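Local coordinates for putative glucarate dehydratase (Pseudomonas fluorescens, PDB 4IT1), which probably catalyses the magnesium-dependent dehydration of D-glucarate to 5-dehydro-4-deoxy-D-glucarate, as a member of the mandelate racemase/muconate lactonizing enzyme family, at residues Lys330-Asp333 / Gly338-Met341; Ser54-Glu59 / Ala78-Val83; His223-Ile228 / Ile254-Leu259. One frame throughout, in Å; residues are numbered along the deposited sequence.

Interaction 1 of 3, residues Lys330-Asp333 / Gly338-Met341; sequences KMCD and GVSM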
loop_
_atom_site.group_PDB
_atom_site.type_symbol
_atom_site.label_atom_id
_atom_site.label_comp_id
_atom_site.label_asym_id
_atom_site.label_seq_id
_atom_site.Cartn_x
_atom_site.Cartn_y
_atom_site.Cartn_z
ATOM N N LYS A 330 -4.532 -3.269 -3.509
ATOM C CA LYS A 330 -4.597 -1.989 -4.198
ATOM C C LYS A 330 -3.967 -2.067 -5.587
ATOM O O LYS A 330 -4.464 -1.455 -6.545
ATOM C CB LYS A 330 -3.904 -0.916 -3.352
ATOM C CG LYS A 330 -3.939 0.493 -3.920
ATOM C CD LYS A 330 -5.364 1.007 -4.037
ATOM C CE LYS A 330 -5.378 2.430 -4.562
ATOM N NZ LYS A 330 -6.756 2.859 -4.917
ATOM N N MET A 331 -2.878 -2.827 -5.690
ATOM C CA MET A 331 -2.173 -2.998 -6.959
ATOM C C MET A 331 -2.997 -3.816 -7.937
ATOM O O MET A 331 -3.045 -3.492 -9.119
ATOM C CB MET A 331 -0.797 -3.637 -6.753
ATOM C CG MET A 331 0.240 -2.687 -6.176
ATOM S SD MET A 331 1.914 -3.376 -6.125
ATOM C CE MET A 331 2.446 -3.209 -7.822
ATOM N N CYS A 332 -3.643 -4.867 -7.441
ATOM C CA CYS A 332 -4.560 -5.659 -8.259
ATOM C C CYS A 332 -5.691 -4.791 -8.801
ATOM O O CYS A 332 -6.033 -4.872 -9.985
ATOM C CB CYS A 332 -5.149 -6.809 -7.453
ATOM S SG CYS A 332 -3.954 -8.090 -7.024
ATOM N N ASP A 333 -6.258 -3.962 -7.923
ATOM C CA ASP A 333 -7.303 -3.015 -8.305
ATOM C C ASP A 333 -6.803 -2.105 -9.421
ATOM O O ASP A 333 -7.529 -1.825 -10.368
ATOM C CB ASP A 333 -7.748 -2.174 -7.104
ATOM C CG ASP A 333 -8.891 -1.212 -7.446
ATOM O OD1 ASP A 333 -10.041 -1.669 -7.596
ATOM O OD2 ASP A 333 -8.638 0.004 -7.556
ATOM N N GLY A 338 -8.551 -9.502 -10.123
ATOM C CA GLY A 338 -9.309 -9.914 -8.940
ATOM C C GLY A 338 -8.369 -10.289 -7.801
ATOM O O GLY A 338 -7.255 -10.751 -8.047
ATOM N N VAL A 339 -8.802 -10.067 -6.560
ATOM C CA VAL A 339 -8.040 -10.504 -5.386
ATOM C C VAL A 339 -8.893 -11.350 -4.460
ATOM O O VAL A 339 -10.095 -11.118 -4.319
ATOM C CB VAL A 339 -7.521 -9.353 -4.511
ATOM C CG1 VAL A 339 -6.079 -9.627 -4.104
ATOM C CG2 VAL A 339 -7.661 -8.017 -5.208
ATOM N N SER A 340 -8.244 -12.320 -3.822
ATOM C CA SER A 340 -8.830 -13.103 -2.751
ATOM C C SER A 340 -7.685 -13.527 -1.844
ATOM O O SER A 340 -6.520 -13.378 -2.200
ATOM C CB SER A 340 -9.568 -14.313 -3.313
ATOM O OG SER A 340 -10.284 -14.989 -2.297
ATOM N N MET A 341 -8.008 -14.041 -0.667
ATOM C CA MET A 341 -6.986 -14.363 0.314
ATOM C C MET A 341 -6.886 -15.880 0.460
ATOM O O MET A 341 -7.799 -16.606 0.062
ATOM C CB MET A 341 -7.334 -13.705 1.645
ATOM C CG MET A 341 -6.172 -13.032 2.342
ATOM S SD MET A 341 -5.692 -11.485 1.563
ATOM C CE MET A 341 -7.279 -10.677 1.347
#
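Cys332 and Val339 meet at the tight end of this helix-to-strand contact, with the cysteine lying against the fork of the valine. Its CB reaches Val339 CG2 at 3.6 Å, while the sulfur sits almost evenly over both methyls: Cys332 SG is 3.9 Å from Val339 CG1 and 4.1 Å from Val339 CG2. The first torsion, with SG beside the backbone N (chi1 -69°), carries the sulfur to these methyls. Gly338 adds backbone alone, and its carbonyl borders the sulfur more loosely, at 4.4 Å from Gly338 O to Cys332 SG. The arrangement belongs to the modified (beta/alpha) barrel of the enolase superfamily. Strand 311-314, helix 322-334 and the parallel neighbouring strand 338-341 form a beta-alpha-beta crossover, and the apolar pair packs the last turn of the helix against the outer side of strand 338-341. Phe300 from helix 297-306, together with Val312 and Leu337, packs on Cys332 as well, so the thiol is buried among apolar groups. Across the helix the character changes. The CB of Lys330 points away from the strand, and the carboxylate of Asp333 stays in a solvent-exposed position, its side chain no nearer to the strand than 6.1 Å. Met331, on yet another face, is buried instead by Phe297 and Phe300 and by Met331 of the second subunit.

Interaction 2 of 3, residues Ser54-Glu59 / Ala78-Val83; sequences SIIEIE and AIQQQV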
loop_
_atom_site.group_PDB
_atom_site.type_symbol
_atom_site.label_atom_id
_atom_site.label_comp_id
_atom_site.label_asym_id
_atom_site.label_seq_id
_atom_site.Cartn_x
_atom_site.Cartn_y
_atom_site.Cartn_z
ATOM N N SER A 54 4.777 -22.789 13.478
ATOM C CA SER A 54 5.401 -22.100 14.601
ATOM C C SER A 54 4.485 -21.008 15.157
ATOM O O SER A 54 3.808 -20.305 14.399
ATOM C CB SER A 54 6.744 -21.508 14.196
ATOM O OG SER A 54 6.565 -20.502 13.220
ATOM N N ILE A 55 4.478 -20.885 16.483
ATOM C CA ILE A 55 3.622 -19.940 17.195
ATOM C C ILE A 55 4.493 -18.875 17.855
ATOM O O ILE A 55 5.448 -19.191 18.566
ATOM C CB ILE A 55 2.766 -20.658 18.260
ATOM C CG1 ILE A 55 2.137 -21.942 17.692
ATOM C CG2 ILE A 55 1.713 -19.720 18.850
ATOM C CD1 ILE A 55 1.009 -21.733 16.701
ATOM N N ILE A 56 4.161 -17.613 17.601
ATOM C CA ILE A 56 4.920 -16.480 18.124
ATOM C C ILE A 56 4.145 -15.765 19.240
ATOM O O ILE A 56 2.971 -15.439 19.081
ATOM C CB ILE A 56 5.271 -15.470 17.002
ATOM C CG1 ILE A 56 6.131 -16.122 15.909
ATOM C CG2 ILE A 56 6.008 -14.264 17.564
ATOM C CD1 ILE A 56 5.351 -16.900 14.868
ATOM N N GLU A 57 4.815 -15.541 20.369
ATOM C CA GLU A 57 4.282 -14.733 21.468
ATOM C C GLU A 57 5.142 -13.495 21.658
ATOM O O GLU A 57 6.360 -13.593 21.770
ATOM C CB GLU A 57 4.286 -15.525 22.775
ATOM C CG GLU A 57 2.919 -15.809 23.370
ATOM C CD GLU A 57 2.982 -16.225 24.837
ATOM O OE1 GLU A 57 1.909 -16.324 25.467
ATOM O OE2 GLU A 57 4.094 -16.449 25.369
ATOM N N ILE A 58 4.503 -12.333 21.686
ATOM C CA ILE A 58 5.186 -11.090 22.023
ATOM C C ILE A 58 4.566 -10.533 23.304
ATOM O O ILE A 58 3.370 -10.699 23.544
ATOM C CB ILE A 58 5.091 -10.049 20.883
ATOM C CG1 ILE A 58 5.583 -10.643 19.556
ATOM C CG2 ILE A 58 5.846 -8.767 21.229
ATOM C CD1 ILE A 58 7.063 -10.960 19.501
ATOM N N GLU A 59 5.390 -9.897 24.129
ATOM C CA GLU A 59 4.912 -9.247 25.338
ATOM C C GLU A 59 5.604 -7.901 25.485
ATOM O O GLU A 59 6.771 -7.732 25.105
ATOM C CB GLU A 59 5.151 -10.127 26.572
ATOM C CG GLU A 59 4.342 -9.731 27.803
ATOM C CD GLU A 59 4.910 -10.292 29.098
ATOM O OE1 GLU A 59 4.197 -11.065 29.776
ATOM O OE2 GLU A 59 6.069 -9.960 29.440
ATOM N N ALA A 78 14.711 -21.594 12.271
ATOM C CA ALA A 78 16.073 -21.098 12.445
ATOM C C ALA A 78 16.151 -19.594 12.222
ATOM O O ALA A 78 16.844 -18.887 12.952
ATOM C CB ALA A 78 17.019 -21.827 11.502
ATOM N N ILE A 79 15.427 -19.120 11.210
ATOM C CA ILE A 79 15.352 -17.695 10.899
ATOM C C ILE A 79 14.558 -16.939 11.973
ATOM O O ILE A 79 15.020 -15.923 12.491
ATOM C CB ILE A 79 14.770 -17.460 9.482
ATOM C CG1 ILE A 79 15.768 -17.915 8.399
ATOM C CG2 ILE A 79 14.366 -16.003 9.284
ATOM C CD1 ILE A 79 17.025 -17.066 8.271
ATOM N N GLN A 80 13.377 -17.452 12.309
ATOM C CA GLN A 80 12.543 -16.874 13.367
ATOM C C GLN A 80 13.339 -16.748 14.675
ATOM O O GLN A 80 13.360 -15.679 15.293
ATOM C CB GLN A 80 11.268 -17.712 13.575
ATOM C CG GLN A 80 10.311 -17.728 12.383
ATOM C CD GLN A 80 9.226 -18.784 12.514
ATOM O OE1 GLN A 80 8.681 -18.993 13.598
ATOM N NE2 GLN A 80 8.904 -19.457 11.409
ATOM N N GLN A 81 14.012 -17.831 15.068
ATOM C CA GLN A 81 14.850 -17.851 16.273
ATOM C C GLN A 81 15.941 -16.778 16.244
ATOM O O GLN A 81 16.099 -16.019 17.199
ATOM C CB GLN A 81 15.477 -19.234 16.475
ATOM C CG GLN A 81 14.532 -20.293 17.024
ATOM C CD GLN A 81 15.261 -21.402 17.772
ATOM O OE1 GLN A 81 16.459 -21.627 17.576
ATOM N NE2 GLN A 81 14.535 -22.099 18.641
ATOM N N GLN A 82 16.682 -16.718 15.139
ATOM C CA GLN A 82 17.719 -15.699 14.925
ATOM C C GLN A 82 17.205 -14.275 15.149
ATOM O O GLN A 82 17.859 -13.468 15.814
ATOM C CB GLN A 82 18.287 -15.818 13.507
ATOM C CG GLN A 82 19.249 -16.977 13.285
ATOM C CD GLN A 82 20.694 -16.536 13.161
ATOM O OE1 GLN A 82 21.390 -16.919 12.219
ATOM N NE2 GLN A 82 21.155 -15.722 14.109
ATOM N N VAL A 83 16.034 -13.977 14.585
ATOM C CA VAL A 83 15.448 -12.637 14.670
ATOM C C VAL A 83 14.887 -12.372 16.068
ATOM O O VAL A 83 15.078 -11.282 16.617
ATOM C CB VAL A 83 14.367 -12.407 13.590
ATOM C CG1 VAL A 83 13.788 -11.004 13.699
ATOM C CG2 VAL A 83 14.945 -12.616 12.197
#
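Ser54 and Gln80 meet between strand and helix, the hydroxyl set beside the end of the amide. The serine donates from OG to Gln80 OE1 over 2.6 Å, in the carbonyl plane and on a lone pair, with an angle of 109° at the oxygen. That places the hydroxyl well to one side of the C=O direction. The helix stands off, its nearest CA pair, Ser54 CA to Gln80 CA, being 8.9 Å apart, and the glutamine bridges that distance because its chain runs extended beyond CG (chi2 168°). Ile56, two residues along on the same face of the strand, crosses the glutamine at about a right angle, its terminal CD1 coming 4.1 Å from Gln80 OE1. This is the capping domain of the enolase superfamily, in which helix 74-87 covers one face of the three-stranded antiparallel sheet. Phe136 of helix 128-148 touches both Ile56 and Val83, continuing the layer with apolar packing. Tyr71 O accepts from Gln80 NE2 and also hydrogen-bonds with Ser54 OG, whose one proton must be shared or alternate between Tyr71 O and Gln80 OE1. A leucine in place of Gln80 would probably deprive Tyr71 O of its amide donor and Ser54 OG of one acceptor in a buried setting. With OE1 accepting and NE2 donating to Tyr71 O, the flipped amide should be disfavoured.

Interaction 3 of 3, residues His223-Ile228 / Ile254-Leu259; sequences HEVACI and IRMAEL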
loop_
_atom_site.group_PDB
_atom_site.type_symbol
_atom_site.label_atom_id
_atom_site.label_comp_id
_atom_site.label_asym_id
_atom_site.label_seq_id
_atom_site.Cartn_x
_atom_site.Cartn_y
_atom_site.Cartn_z
ATOM N N HIS A 223 -11.168 -37.971 -14.811
ATOM C CA HIS A 223 -11.846 -38.421 -13.602
ATOM C C HIS A 223 -12.177 -37.236 -12.719
ATOM O O HIS A 223 -13.261 -37.175 -12.135
ATOM C CB HIS A 223 -11.024 -39.465 -12.832
ATOM C CG HIS A 223 -11.648 -39.888 -11.536
ATOM N ND1 HIS A 223 -12.642 -40.844 -11.462
ATOM C CD2 HIS A 223 -11.434 -39.471 -10.264
ATOM C CE1 HIS A 223 -13.009 -40.998 -10.202
ATOM N NE2 HIS A 223 -12.291 -40.179 -9.454
ATOM N N GLU A 224 -11.255 -36.285 -12.631
ATOM C CA GLU A 224 -11.466 -35.114 -11.787
ATOM C C GLU A 224 -12.566 -34.209 -12.357
ATOM O O GLU A 224 -13.330 -33.621 -11.596
ATOM C CB GLU A 224 -10.158 -34.346 -11.560
ATOM C CG GLU A 224 -9.131 -35.103 -10.722
ATOM C CD GLU A 224 -7.859 -34.307 -10.445
ATOM O OE1 GLU A 224 -7.377 -33.579 -11.344
ATOM O OE2 GLU A 224 -7.330 -34.413 -9.320
ATOM N N VAL A 225 -12.641 -34.115 -13.687
ATOM C CA VAL A 225 -13.706 -33.376 -14.377
ATOM C C VAL A 225 -15.076 -33.945 -13.992
ATOM O O VAL A 225 -15.972 -33.194 -13.604
ATOM C CB VAL A 225 -13.513 -33.389 -15.917
ATOM C CG1 VAL A 225 -14.789 -32.973 -16.653
ATOM C CG2 VAL A 225 -12.368 -32.470 -16.308
ATOM N N ALA A 226 -15.215 -35.269 -14.084
ATOM C CA ALA A 226 -16.433 -35.975 -13.666
ATOM C C ALA A 226 -16.825 -35.698 -12.206
ATOM O O ALA A 226 -18.015 -35.625 -11.881
ATOM C CB ALA A 226 -16.292 -37.469 -13.911
ATOM N N CYS A 227 -15.828 -35.526 -11.338
ATOM C CA CYS A 227 -16.086 -35.183 -9.937
ATOM C C CYS A 227 -16.624 -33.762 -9.782
ATOM O O CYS A 227 -17.390 -33.479 -8.855
ATOM C CB CYS A 227 -14.836 -35.380 -9.078
ATOM S SG CYS A 227 -14.273 -37.101 -9.006
ATOM N N ILE A 228 -16.227 -32.873 -10.686
ATOM C CA ILE A 228 -16.769 -31.516 -10.693
ATOM C C ILE A 228 -18.227 -31.520 -11.156
ATOM O O ILE A 228 -19.073 -30.882 -10.531
ATOM C CB ILE A 228 -15.914 -30.558 -11.544
ATOM C CG1 ILE A 228 -14.650 -30.179 -10.780
ATOM C CG2 ILE A 228 -16.684 -29.291 -11.897
ATOM C CD1 ILE A 228 -13.476 -29.926 -11.694
ATOM N N ILE A 254 -6.451 -27.289 -22.016
ATOM C CA ILE A 254 -7.388 -26.953 -23.071
ATOM C C ILE A 254 -8.476 -28.019 -23.231
ATOM O O ILE A 254 -9.654 -27.671 -23.314
ATOM C CB ILE A 254 -6.656 -26.654 -24.394
ATOM C CG1 ILE A 254 -5.949 -25.299 -24.281
ATOM C CG2 ILE A 254 -7.624 -26.661 -25.579
ATOM C CD1 ILE A 254 -4.888 -25.062 -25.334
ATOM N N ARG A 255 -8.084 -29.299 -23.251
ATOM C CA ARG A 255 -9.039 -30.409 -23.393
ATOM C C ARG A 255 -10.025 -30.464 -22.233
ATOM O O ARG A 255 -11.207 -30.764 -22.431
ATOM C CB ARG A 255 -8.331 -31.762 -23.541
ATOM C CG ARG A 255 -7.634 -31.968 -24.878
ATOM C CD ARG A 255 -7.324 -33.438 -25.156
ATOM N NE ARG A 255 -6.397 -34.025 -24.185
ATOM C CZ ARG A 255 -6.748 -34.864 -23.209
ATOM N NH1 ARG A 255 -8.016 -35.233 -23.059
ATOM N NH2 ARG A 255 -5.826 -35.338 -22.378
ATOM N N MET A 256 -9.538 -30.160 -21.032
ATOM C CA MET A 256 -10.382 -30.130 -19.843
ATOM C C MET A 256 -11.375 -28.969 -19.874
ATOM O O MET A 256 -12.560 -29.149 -19.566
ATOM C CB MET A 256 -9.536 -30.094 -18.570
ATOM C CG MET A 256 -8.664 -31.330 -18.347
ATOM S SD MET A 256 -9.505 -32.934 -18.349
ATOM C CE MET A 256 -9.257 -33.478 -20.041
ATOM N N ALA A 257 -10.890 -27.788 -20.258
ATOM C CA ALA A 257 -11.739 -26.614 -20.468
ATOM C C ALA A 257 -12.930 -26.933 -21.377
ATOM O O ALA A 257 -14.045 -26.488 -21.118
ATOM C CB ALA A 257 -10.927 -25.475 -21.059
ATOM N N GLU A 258 -12.677 -27.701 -22.438
ATOM C CA GLU A 258 -13.725 -28.119 -23.371
ATOM C C GLU A 258 -14.773 -28.989 -22.678
ATOM O O GLU A 258 -15.969 -28.743 -22.809
ATOM C CB GLU A 258 -13.130 -28.847 -24.580
ATOM C CG GLU A 258 -12.287 -27.958 -25.486
ATOM C CD GLU A 258 -11.774 -28.675 -26.726
ATOM O OE1 GLU A 258 -11.972 -28.141 -27.839
ATOM O OE2 GLU A 258 -11.173 -29.765 -26.594
ATOM N N LEU A 259 -14.315 -29.979 -21.921
ATOM C CA LEU A 259 -15.209 -30.891 -21.204
ATOM C C LEU A 259 -16.006 -30.214 -20.083
ATOM O O LEU A 259 -17.113 -30.649 -19.763
ATOM C CB LEU A 259 -14.435 -32.103 -20.655
ATOM C CG LEU A 259 -13.780 -33.093 -21.632
ATOM C CD1 LEU A 259 -12.954 -34.114 -20.862
ATOM C CD2 LEU A 259 -14.800 -33.799 -22.521
#
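Val225 meets Met256 and Leu259 without any flat group between them. The His223 imidazole is directed to helix 193-207, touching Glu193, with NE2 in a weak hydrogen bond to Leu191 O. Glu224 OE2 accepts from Thr218 N and Leu219 N, and OE1 weakly from Gly217 N. The Arg255 guanidinium links the two helices through a salt bridge to Glu222 but plays no part in the apolar contact. The touching atoms are the valine methyls, the methionine sulfur and the leucine CB: Val225 CG2 comes up to Met256 SD at 3.5 Å, and Val225 CG1 faces Leu259 CB at a longer 4.1 Å. The methionine, bent at chi2 (-55°) and again at chi3, curls its sulfur round to the valine, although its CB does not head straight for the other helix. Helices 221-234 and 250-260 are consecutive outer helices of the (beta/alpha) barrel, following strands 212-215 and 240-243, and here they lie with Val225 CA and Met256 CA 7.2 Å apart. Trp248 also packs on the methionine. Leu259 itself is solvent-exposed, and Lys229 of helix 221-234 hydrogen-bonds to its carbonyl oxygen, a second polar tie between the helices.

The three contacts lie in separate places, two in the barrel and one in the capping domain, and none touches another. Interactions 1 and 3 are the barrel pair, their centres 28 Å apart, whereas the centre of interaction 2 is 29 Å from that of interaction 1. Interactions 2 and 3 fall on opposite sides of the chain's centre, 44 Å apart between centres. Interaction 1 comes closest to the catalytic site, though not as part of it: the side chain of Val339 lies about 14 Å from the magnesium ion and about 10 Å from the side chain of His342, a predicted proton acceptor. Interaction 3 is remote, yet its helices flank in sequence strand 240-243, whose Asp243 binds the metal with Glu268 and Asn291.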